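Local coordinates for uncharacterized protein (Thermotoga maritima, PDB 1VMJ) that is functionally uncharacterised, a trimeric member of the UPF0047 (YjbQ) family that has been described as a putative thiamin phosphate synthase, at residues A[51-57]-A[142-148]; A[28-34]-A[130-136]; A[37-42]-A[118-123]. One frame throughout, in Å; residues are numbered along the deposited sequence. Where two conformers were deposited one is given.

Following the chain from the N terminus, residues 28-34 come first, lead straight into the helix that carries 37-42, and are followed by 51-57. The loops then close in a different order: 118-123 closes the one opened at 37-42, 130-136 that of 28-34, and 142-148 that of 51-57. Contact 3 is therefore nested inside contact 2, whereas contact 1 crosses both. Contact 1 joins two strands of the five-stranded antiparallel sheet, contact 3 sets helix 34-44 against the edge of that sheet at the hairpin 118-123, and contact 2 joins two strands of the three-stranded sheet. E135 of contact 2 forms a salt bridge with K142 of contact 1, and V41 of contact 3 packs on L51.

Contact 1 of 3, residues A[51-57]-A[142-148]; sequences LLCNAMH and KRVLVKI. With SO4 (sulfate ion), chain C.
H57 and K142 meet face to chain where strand 51-55 runs out. From CB, 3.6 Å from K142 CE, the H57 side chain passes through CG, also near that carbon, into a ring whose face lies under the lysine: K142 CG sits 4.0 Å from the H57 ring centroid, over the centre of the face, a CH-pi contact. At the ring edge ND1 donates to sulfate O1 at 2.9 Å and a nearly straight 178°. On the other side of the ring from ND1, H57 CD2 comes 3.2 Å and NE2 3.4 Å from R143 N. Replacing H57 by an alanine would probably leave sulfate O1 without this donor and uncover the aliphatic chain of K142. The sulfate, probably from the crystallisation liquor, is also held by I58, T59 and R140, while K142 NZ turns to E135. M56 N donates to R143 O, and the methionine's SD lies 3.8 Å from L145 CB. Antiparallel hydrogen-bonded pairs follow at N54-L145 and L52-K147. With SG anti to the backbone N (chi1 -178°), C53 brings its sulfur to 3.3 Å from V144 CG1; L51 CD1 meets I148 CD1 on the same face, under helix 34-44. K147 passes from the opposite face to E48 of the second subunit. Regular register and a 170° strand angle identify an antiparallel pair inside the five-stranded sheet, ending at an anion-binding spot.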
loop_
_atom_site.group_PDB
_atom_site.type_symbol
_atom_site.label_atom_id
_atom_site.label_comp_id
_atom_site.label_asym_id
_atom_site.label_seq_id
_atom_site.Cartn_x
_atom_site.Cartn_y
_atom_site.Cartn_z
ATOM N N LEU A 51 6.112 -12.263 4.444
ATOM C CA LEU A 51 5.737 -11.714 5.731
ATOM C C LEU A 51 4.832 -10.507 5.499
ATOM O O LEU A 51 5.151 -9.606 4.740
ATOM C CB LEU A 51 6.972 -11.291 6.518
ATOM C CG LEU A 51 6.768 -10.575 7.854
ATOM C CD1 LEU A 51 7.976 -10.825 8.746
ATOM C CD2 LEU A 51 6.534 -9.087 7.717
ATOM N N LEU A 52 3.694 -10.499 6.171
ATOM C CA LEU A 52 2.816 -9.353 6.265
ATOM C C LEU A 52 2.972 -8.763 7.650
ATOM O O LEU A 52 2.944 -9.465 8.635
ATOM C CB LEU A 52 1.382 -9.833 6.094
ATOM C CG LEU A 52 0.256 -8.857 6.435
ATOM C CD1 LEU A 52 0.210 -7.717 5.464
ATOM C CD2 LEU A 52 -1.088 -9.513 6.504
ATOM N N CYS A 53 3.086 -7.446 7.692
ATOM C CA CYS A 53 3.035 -6.739 8.930
ATOM C C CYS A 53 2.113 -5.543 8.764
ATOM O O CYS A 53 2.384 -4.650 7.941
ATOM C CB CYS A 53 4.434 -6.285 9.324
ATOM S SG CYS A 53 4.471 -5.435 10.914
ATOM N N ASN A 54 1.048 -5.510 9.564
ATOM C CA ASN A 54 0.041 -4.477 9.431
ATOM C C ASN A 54 -0.417 -3.919 10.756
ATOM O O ASN A 54 -0.425 -4.604 11.758
ATOM C CB ASN A 54 -1.145 -4.954 8.593
ATOM C CG ASN A 54 -2.007 -5.997 9.301
ATOM O OD1 ASN A 54 -1.807 -7.201 9.112
ATOM N ND2 ASN A 54 -2.999 -5.549 10.099
ATOM N N ALA A 55 -0.815 -2.640 10.719
ATOM C CA ALA A 55 -1.497 -2.023 11.842
ATOM C C ALA A 55 -2.885 -2.652 11.939
ATOM O O ALA A 55 -3.604 -2.703 10.949
ATOM C CB ALA A 55 -1.590 -0.554 11.624
ATOM N N MET A 56 -3.257 -3.098 13.137
ATOM C CA MET A 56 -4.578 -3.675 13.372
ATOM C C MET A 56 -5.593 -2.604 13.719
ATOM O O MET A 56 -6.778 -2.885 13.828
ATOM C CB MET A 56 -4.517 -4.702 14.482
ATOM C CG MET A 56 -3.566 -5.818 14.174
ATOM S SD MET A 56 -3.642 -7.190 15.354
ATOM C CE MET A 56 -5.038 -8.126 14.764
ATOM N N HIS A 57 -5.116 -1.385 13.897
ATOM C CA HIS A 57 -5.961 -0.221 14.187
ATOM C C HIS A 57 -5.957 0.690 12.990
ATOM O O HIS A 57 -4.991 0.755 12.234
ATOM C CB HIS A 57 -5.455 0.460 15.457
ATOM C CG HIS A 57 -5.620 -0.403 16.657
ATOM N ND1 HIS A 57 -6.670 -0.282 17.540
ATOM C CD2 HIS A 57 -4.893 -1.463 17.071
ATOM C CE1 HIS A 57 -6.574 -1.246 18.448
ATOM N NE2 HIS A 57 -5.505 -1.971 18.183
ATOM N N LYS A 142 -2.310 -0.476 21.413
ATOM C CA LYS A 142 -2.626 -0.741 20.030
ATOM C C LYS A 142 -1.700 -1.800 19.498
ATOM O O LYS A 142 -0.652 -2.106 20.078
ATOM C CB LYS A 142 -2.546 0.551 19.223
ATOM C CG LYS A 142 -3.626 1.516 19.698
ATOM C CD LYS A 142 -3.528 2.881 19.097
ATOM C CE LYS A 142 -4.062 2.923 17.671
ATOM N NZ LYS A 142 -3.952 4.358 17.181
ATOM N N ARG A 143 -2.111 -2.396 18.390
ATOM C CA ARG A 143 -1.525 -3.638 17.951
ATOM C C ARG A 143 -1.107 -3.610 16.506
ATOM O O ARG A 143 -1.756 -2.998 15.672
ATOM C CB ARG A 143 -2.511 -4.774 18.149
ATOM C CG ARG A 143 -3.160 -4.797 19.490
ATOM C CD ARG A 143 -4.124 -5.918 19.549
ATOM N NE ARG A 143 -4.941 -5.828 20.752
ATOM C CZ ARG A 143 -5.505 -6.872 21.329
ATOM N NH1 ARG A 143 -5.312 -8.103 20.843
ATOM N NH2 ARG A 143 -6.266 -6.683 22.398
ATOM N N VAL A 144 -0.018 -4.330 16.255
ATOM C CA VAL A 144 0.484 -4.664 14.938
ATOM C C VAL A 144 0.490 -6.172 14.801
ATOM O O VAL A 144 0.843 -6.889 15.740
ATOM C CB VAL A 144 1.924 -4.125 14.783
ATOM C CG1 VAL A 144 2.657 -4.733 13.624
ATOM C CG2 VAL A 144 1.894 -2.610 14.661
ATOM N N LEU A 145 0.085 -6.647 13.642
ATOM C CA LEU A 145 0.079 -8.070 13.343
ATOM C C LEU A 145 1.244 -8.416 12.447
ATOM O O LEU A 145 1.512 -7.703 11.484
ATOM C CB LEU A 145 -1.239 -8.498 12.679
ATOM C CG LEU A 145 -1.405 -10.001 12.447
ATOM C CD1 LEU A 145 -1.484 -10.779 13.755
ATOM C CD2 LEU A 145 -2.643 -10.262 11.586
ATOM N N VAL A 146 1.944 -9.505 12.775
ATOM C CA VAL A 146 2.935 -10.118 11.907
ATOM C C VAL A 146 2.412 -11.498 11.555
ATOM O O VAL A 146 2.059 -12.277 12.442
ATOM C CB VAL A 146 4.304 -10.283 12.604
ATOM C CG1 VAL A 146 5.298 -10.949 11.685
ATOM C CG2 VAL A 146 4.830 -8.949 13.060
ATOM N N LYS A 147 2.346 -11.764 10.256
ATOM C CA LYS A 147 1.955 -13.041 9.738
ATOM C C LYS A 147 2.927 -13.475 8.656
ATOM O O LYS A 147 3.228 -12.715 7.760
ATOM C CB LYS A 147 0.529 -12.959 9.163
ATOM C CG LYS A 147 -0.069 -14.313 8.677
ATOM C CD LYS A 147 -0.553 -15.174 9.798
ATOM C CE LYS A 147 -1.281 -16.411 9.261
ATOM N NZ LYS A 147 -1.932 -17.201 10.381
ATOM N N ILE A 148 3.456 -14.692 8.791
ATOM C CA ILE A 148 4.411 -15.237 7.835
ATOM C C ILE A 148 3.923 -16.555 7.327
ATOM O O ILE A 148 3.456 -17.376 8.099
ATOM C CB ILE A 148 5.810 -15.435 8.451
ATOM C CG1 ILE A 148 6.188 -14.217 9.308
ATOM C CG2 ILE A 148 6.822 -15.656 7.333
ATOM C CD1 ILE A 148 7.499 -14.379 10.059
HETATM S S SO4 C . -8.834 2.219 16.119
HETATM O O1 SO4 C . -8.765 1.739 17.486
HETATM O O2 SO4 C . -10.091 2.891 15.847
HETATM O O3 SO4 C . -8.752 1.084 15.177
HETATM O O4 SO4 C . -7.706 3.086 15.936
HETATM O O HOH W 1 -2.183 -0.263 15.337
#

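Contact 2 of 3, residues A[28-34]-A[130-136]; sequences REFINIT and QVFYGEF
N32 and Q130 join through their amides: N32 ND2 donates to Q130 OE1 at 2.8 Å, the acceptor lying in the N32 amide plane and the donor on a lone pair of OE1, although the two amide planes are 68° apart. Beside this bond, T34 OG1 accepts from V131 N at 2.8 Å. N32 OD1 holds the T34 end, receiving T34 N to close an Asx turn and the T34 hydroxyl OG1 at 2.7 Å; these two bonds fix the rotation of the amide presenting ND2 to Q130. The hydroxyl thus donates within its own segment while accepting across the contact. I33, the N-cap residue of helix 34-44, gives its N to V131 O, and its CG1 packs 3.8 Å from V131 CG1.

Paired backbone bonds continue at I31-Y133 and E29-E135 in a strand crossing of 151°. F132 CE2 lies 3.7 Å from N32 CB. R28 brings CD to the edge of the F136 ring, with the guanidinium turned 30° from the ring plane, while NH1 and F136 O share a water. Within 130-136, Y133 OH donates to E135 OE1 from above the carboxylate plane. In the outer shell, D67 takes a bond from N32 ND2, E76 and E85 pair with R28, and K142 with E135. Two amides and one hydroxyl thus fix the strand-to-helix junction, whereas E29-E135 backbone bonds, the R28 chain at the F136 edge and the shared water hold the other end, its charges paired outside.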
loop_
_atom_site.group_PDB
_atom_site.type_symbol
_atom_site.label_atom_id
_atom_site.label_comp_id
_atom_site.label_asym_id
_atom_site.label_seq_id
_atom_site.Cartn_x
_atom_site.Cartn_y
_atom_site.Cartn_z
ATOM N N ARG A 28 1.348 11.025 18.579
ATOM C CA ARG A 28 2.015 10.572 17.370
ATOM C C ARG A 28 3.460 10.182 17.681
ATOM O O ARG A 28 4.145 10.873 18.445
ATOM C CB ARG A 28 1.996 11.647 16.284
ATOM C CG ARG A 28 0.596 12.090 15.873
ATOM C CD ARG A 28 0.555 12.790 14.526
ATOM N NE ARG A 28 1.023 14.165 14.622
ATOM C CZ ARG A 28 0.275 15.188 15.045
ATOM N NH1 ARG A 28 -0.978 15.001 15.418
ATOM N NH2 ARG A 28 0.791 16.406 15.113
ATOM N N GLU A 29 3.918 9.113 17.042
ATOM C CA GLU A 29 5.261 8.576 17.237
ATOM C C GLU A 29 5.604 7.599 16.131
ATOM O O GLU A 29 4.724 6.903 15.665
ATOM C CB GLU A 29 5.375 7.868 18.597
ATOM C CG GLU A 29 6.817 7.447 18.910
ATOM C CD GLU A 29 7.020 6.827 20.290
ATOM O OE1 GLU A 29 6.066 6.799 21.099
ATOM O OE2 GLU A 29 8.175 6.379 20.548
ATOM N N PHE A 30 6.869 7.579 15.700
ATOM C CA PHE A 30 7.375 6.524 14.830
ATOM C C PHE A 30 8.269 5.620 15.663
ATOM O O PHE A 30 9.153 6.113 16.384
ATOM C CB PHE A 30 8.160 7.102 13.660
ATOM C CG PHE A 30 7.358 8.040 12.804
ATOM C CD1 PHE A 30 6.311 7.579 12.030
ATOM C CD2 PHE A 30 7.664 9.399 12.758
ATOM C CE1 PHE A 30 5.580 8.449 11.237
ATOM C CE2 PHE A 30 6.926 10.273 11.969
ATOM C CZ PHE A 30 5.895 9.801 11.210
ATOM N N ILE A 31 8.048 4.325 15.567
ATOM C CA ILE A 31 8.834 3.348 16.309
ATOM C C ILE A 31 9.457 2.347 15.350
ATOM O O ILE A 31 8.751 1.725 14.585
ATOM C CB ILE A 31 7.965 2.618 17.343
ATOM C CG1 ILE A 31 7.404 3.626 18.348
ATOM C CG2 ILE A 31 8.780 1.525 18.065
ATOM C CD1 ILE A 31 6.482 3.037 19.352
ATOM N N ASN A 32 10.787 2.219 15.379
ATOM C CA ASN A 32 11.475 1.238 14.536
ATOM C C ASN A 32 11.211 -0.161 15.102
ATOM O O ASN A 32 11.611 -0.493 16.210
ATOM C CB ASN A 32 12.979 1.542 14.453
ATOM C CG ASN A 32 13.684 0.711 13.442
ATOM O OD1 ASN A 32 13.257 -0.403 13.132
ATOM N ND2 ASN A 32 14.795 1.239 12.917
ATOM N N ILE A 33 10.510 -0.988 14.326
ATOM C CA ILE A 33 10.155 -2.355 14.743
ATOM C C ILE A 33 10.944 -3.442 13.991
ATOM O O ILE A 33 10.694 -4.640 14.144
ATOM C CB ILE A 33 8.626 -2.635 14.620
ATOM C CG1 ILE A 33 8.113 -2.554 13.186
ATOM C CG2 ILE A 33 7.913 -1.690 15.570
ATOM C CD1 ILE A 33 6.625 -2.961 13.091
ATOM N N THR A 34 11.926 -3.027 13.183
ATOM C CA THR A 34 12.695 -3.974 12.426
ATOM C C THR A 34 13.265 -5.120 13.256
ATOM O O THR A 34 13.126 -6.282 12.853
ATOM C CB THR A 34 13.816 -3.299 11.608
ATOM O OG1 THR A 34 13.348 -2.086 11.004
ATOM C CG2 THR A 34 14.322 -4.244 10.545
ATOM N N GLN A 130 14.023 0.137 6.740
ATOM C CA GLN A 130 13.677 -0.145 8.122
ATOM C C GLN A 130 12.171 -0.098 8.271
ATOM O O GLN A 130 11.509 0.714 7.641
ATOM C CB GLN A 130 14.318 0.872 9.054
ATOM C CG GLN A 130 15.838 0.821 9.134
ATOM C CD GLN A 130 16.361 -0.335 9.946
ATOM O OE1 GLN A 130 16.214 -0.368 11.156
ATOM N NE2 GLN A 130 16.920 -1.316 9.271
ATOM N N VAL A 131 11.629 -0.968 9.111
ATOM C CA VAL A 131 10.185 -1.065 9.290
ATOM C C VAL A 131 9.784 -0.290 10.545
ATOM O O VAL A 131 10.391 -0.411 11.604
ATOM C CB VAL A 131 9.726 -2.522 9.470
ATOM C CG1 VAL A 131 8.194 -2.594 9.409
ATOM C CG2 VAL A 131 10.334 -3.442 8.410
ATOM N N PHE A 132 8.745 0.525 10.370
ATOM C CA PHE A 132 8.193 1.391 11.410
ATOM C C PHE A 132 6.738 1.141 11.692
ATOM O O PHE A 132 5.935 0.862 10.778
ATOM C CB PHE A 132 8.348 2.862 11.001
ATOM C CG PHE A 132 9.756 3.311 11.033
ATOM C CD1 PHE A 132 10.571 3.193 9.905
ATOM C CD2 PHE A 132 10.303 3.784 12.202
ATOM C CE1 PHE A 132 11.902 3.560 9.954
ATOM C CE2 PHE A 132 11.652 4.134 12.247
ATOM C CZ PHE A 132 12.430 4.008 11.108
ATOM N N TYR A 133 6.414 1.270 12.973
ATOM C CA TYR A 133 5.053 1.497 13.419
ATOM C C TYR A 133 4.876 2.998 13.460
ATOM O O TYR A 133 5.644 3.710 14.114
ATOM C CB TYR A 133 4.814 0.907 14.821
ATOM C CG TYR A 133 3.410 1.111 15.332
ATOM C CD1 TYR A 133 2.323 0.665 14.598
ATOM C CD2 TYR A 133 3.167 1.789 16.531
ATOM C CE1 TYR A 133 1.027 0.849 15.055
ATOM C CE2 TYR A 133 1.868 1.966 17.008
ATOM C CZ TYR A 133 0.810 1.504 16.246
ATOM O OH TYR A 133 -0.467 1.691 16.676
ATOM N N GLY A 134 3.869 3.480 12.740
ATOM C CA GLY A 134 3.510 4.877 12.720
ATOM C C GLY A 134 2.241 5.082 13.504
ATOM O O GLY A 134 1.132 4.766 13.036
ATOM N N GLU A 135 2.383 5.572 14.718
ATOM C CA GLU A 135 1.247 5.841 15.571
ATOM C C GLU A 135 0.714 7.244 15.319
ATOM O O GLU A 135 1.470 8.196 15.433
ATOM C CB GLU A 135 1.673 5.726 17.049
ATOM C CG GLU A 135 0.532 5.950 18.032
ATOM C CD GLU A 135 -0.576 4.958 17.819
ATOM O OE1 GLU A 135 -0.478 3.828 18.368
ATOM O OE2 GLU A 135 -1.525 5.307 17.091
ATOM N N PHE A 136 -0.575 7.374 14.989
ATOM C CA PHE A 136 -1.188 8.683 14.804
ATOM C C PHE A 136 -2.272 9.024 15.824
ATOM O O PHE A 136 -2.794 10.127 15.817
ATOM C CB PHE A 136 -1.682 8.828 13.360
ATOM C CG PHE A 136 -0.585 8.616 12.361
ATOM C CD1 PHE A 136 0.507 9.453 12.366
ATOM C CD2 PHE A 136 -0.597 7.559 11.471
ATOM C CE1 PHE A 136 1.554 9.255 11.489
ATOM C CE2 PHE A 136 0.444 7.369 10.596
ATOM C CZ PHE A 136 1.523 8.231 10.627
HETATM O O HOH W 2 -2.783 12.722 15.008
#

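Contact 3 of 3, residues A[37-42]-A[118-123]; sequences LEECVR and ITDRKM
V41 and I118 reach toward each other tip to tip, V41 CG2 ending 3.7 Å from I118 CD1. The valine's two methyls divide the work: CG2 also meets M123 CG, and chi1 of 172° swings V41 CG1 to the carbonyl side of its own residue, where it comes 3.2 Å from R121 O. M123, at about a right angle to L37 and E38, bends at chi3 to carry CE alongside the helix, 3.8 Å from L37 CB and 3.5 Å from E38 CG.

R42 and R121 run side by side in the same direction, but their guanidinium planes stand 75° apart. R121 NH2 makes a weak hydrogen bond to R42 O, 2.7 Å long but bent to 121°, at the guanidinium edge. R121 NE reaches V41 O through a water. R42 instead forms a side-on salt bridge with E39, R42 NE to E39 OE1 at 3.1 Å and NH2 to OE2 at 2.9 Å. Inward, L51 and I148 of the main sheet back V41. Type I' turn T119-K122 thus meets helix 34-44 through a small apolar core and a polar fringe: one weak bond and one water bridge tie R121 to the helix, and the E39 carboxylate, within it, probably offsets the R42 charge.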
loop_
_atom_site.group_PDB
_atom_site.type_symbol
_atom_site.label_atom_id
_atom_site.label_comp_id
_atom_site.label_asym_id
_atom_site.label_seq_id
_atom_site.Cartn_x
_atom_site.Cartn_y
_atom_site.Cartn_z
ATOM N N LEU A 37 10.556 -7.761 14.069
ATOM C CA LEU A 37 10.279 -8.571 12.886
ATOM C C LEU A 37 11.388 -9.596 12.593
ATOM O O LEU A 37 11.121 -10.746 12.254
ATOM C CB LEU A 37 9.986 -7.679 11.674
ATOM C CG LEU A 37 8.522 -7.277 11.513
ATOM C CD1 LEU A 37 7.989 -6.513 12.660
ATOM C CD2 LEU A 37 8.406 -6.461 10.232
ATOM N N GLU A 38 12.636 -9.191 12.779
ATOM C CA GLU A 38 13.757 -10.111 12.617
ATOM C C GLU A 38 13.609 -11.318 13.558
ATOM O O GLU A 38 13.854 -12.466 13.153
ATOM C CB GLU A 38 15.068 -9.372 12.890
ATOM C CG GLU A 38 15.411 -8.392 11.778
ATOM C CD GLU A 38 16.658 -7.561 12.050
ATOM O OE1 GLU A 38 16.956 -7.252 13.222
ATOM O OE2 GLU A 38 17.323 -7.192 11.065
ATOM N N GLU A 39 13.192 -11.053 14.796
ATOM C CA GLU A 39 13.012 -12.138 15.766
ATOM C C GLU A 39 11.796 -13.025 15.406
ATOM O O GLU A 39 11.849 -14.230 15.552
ATOM C CB GLU A 39 12.887 -11.578 17.185
ATOM C CG GLU A 39 12.666 -12.606 18.258
ATOM C CD GLU A 39 13.827 -13.541 18.455
ATOM O OE1 GLU A 39 14.900 -13.375 17.826
ATOM O OE2 GLU A 39 13.649 -14.466 19.263
ATOM N N CYS A 40 10.721 -12.430 14.897
ATOM C CA CYS A 40 9.594 -13.215 14.350
ATOM C C CYS A 40 10.053 -14.154 13.262
ATOM O O CYS A 40 9.725 -15.350 13.252
ATOM C CB CYS A 40 8.508 -12.315 13.772
ATOM S SG CYS A 40 7.610 -11.289 14.973
ATOM N N VAL A 41 10.827 -13.615 12.330
ATOM C CA VAL A 41 11.279 -14.409 11.190
ATOM C C VAL A 41 12.148 -15.540 11.718
ATOM O O VAL A 41 12.010 -16.694 11.311
ATOM C CB VAL A 41 12.007 -13.552 10.133
ATOM C CG1 VAL A 41 12.626 -14.449 9.087
ATOM C CG2 VAL A 41 11.027 -12.605 9.494
ATOM N N ARG A 42 13.027 -15.212 12.660
ATOM C CA ARG A 42 13.960 -16.209 13.159
ATOM C C ARG A 42 13.189 -17.340 13.825
ATOM O O ARG A 42 13.416 -18.513 13.522
ATOM C CB ARG A 42 14.940 -15.585 14.155
ATOM C CG ARG A 42 16.021 -16.542 14.582
ATOM C CD ARG A 42 16.671 -16.157 15.862
ATOM N NE ARG A 42 15.740 -16.198 16.983
ATOM C CZ ARG A 42 15.246 -17.301 17.537
ATOM N NH1 ARG A 42 15.631 -18.508 17.140
ATOM N NH2 ARG A 42 14.365 -17.187 18.525
ATOM N N ILE A 118 10.676 -13.195 2.487
ATOM C CA ILE A 118 11.601 -13.963 3.312
ATOM C C ILE A 118 12.402 -14.841 2.380
ATOM O O ILE A 118 11.839 -15.652 1.634
ATOM C CB ILE A 118 10.859 -14.807 4.370
ATOM C CG1 ILE A 118 9.937 -13.918 5.219
ATOM C CG2 ILE A 118 11.838 -15.574 5.234
ATOM C CD1 ILE A 118 10.587 -12.736 5.830
ATOM N N THR A 119 13.721 -14.697 2.452
ATOM C CA THR A 119 14.642 -15.412 1.601
ATOM C C THR A 119 15.781 -15.912 2.466
ATOM O O THR A 119 16.366 -15.152 3.217
ATOM C CB THR A 119 15.175 -14.490 0.516
ATOM O OG1 THR A 119 14.081 -14.052 -0.300
ATOM C CG2 THR A 119 16.153 -15.195 -0.360
ATOM N N ASP A 120 16.082 -17.197 2.377
ATOM C CA ASP A 120 17.135 -17.808 3.191
ATOM C C ASP A 120 17.039 -17.408 4.687
ATOM O O ASP A 120 18.019 -16.987 5.315
ATOM C CB ASP A 120 18.504 -17.458 2.611
ATOM C CG ASP A 120 19.593 -18.400 3.092
ATOM O OD1 ASP A 120 19.274 -19.504 3.590
ATOM O OD2 ASP A 120 20.775 -18.023 2.983
ATOM N N ARG A 121 15.832 -17.545 5.235
ATOM C CA ARG A 121 15.531 -17.274 6.641
ATOM C C ARG A 121 15.612 -15.809 7.089
ATOM O O ARG A 121 15.575 -15.530 8.290
ATOM C CB ARG A 121 16.381 -18.159 7.557
ATOM C CG ARG A 121 16.072 -19.656 7.454
ATOM C CD ARG A 121 16.536 -20.375 8.700
ATOM N NE ARG A 121 15.780 -19.974 9.897
ATOM C CZ ARG A 121 16.247 -20.070 11.148
ATOM N NH1 ARG A 121 17.463 -20.580 11.408
ATOM N NH2 ARG A 121 15.487 -19.667 12.160
ATOM N N LYS A 122 15.676 -14.865 6.153
ATOM C CA LYS A 122 15.802 -13.471 6.536
ATOM C C LYS A 122 14.883 -12.615 5.723
ATOM O O LYS A 122 14.579 -12.944 4.574
ATOM C CB LYS A 122 17.226 -12.976 6.285
ATOM C CG LYS A 122 18.316 -13.711 7.047
ATOM C CD LYS A 122 18.187 -13.532 8.541
ATOM C CE LYS A 122 19.248 -14.297 9.314
ATOM N NZ LYS A 122 20.578 -13.705 9.053
ATOM N N MET A 123 14.500 -11.478 6.289
ATOM C CA MET A 123 13.811 -10.455 5.522
ATOM C C MET A 123 14.728 -10.004 4.388
ATOM O O MET A 123 15.917 -9.751 4.612
ATOM C CB MET A 123 13.449 -9.264 6.392
ATOM C CG MET A 123 12.292 -9.593 7.319
ATOM S SD MET A 123 11.653 -8.142 8.179
ATOM C CE MET A 123 13.007 -7.875 9.306
HETATM O O HOH W 3 13.446 -18.613 9.899
#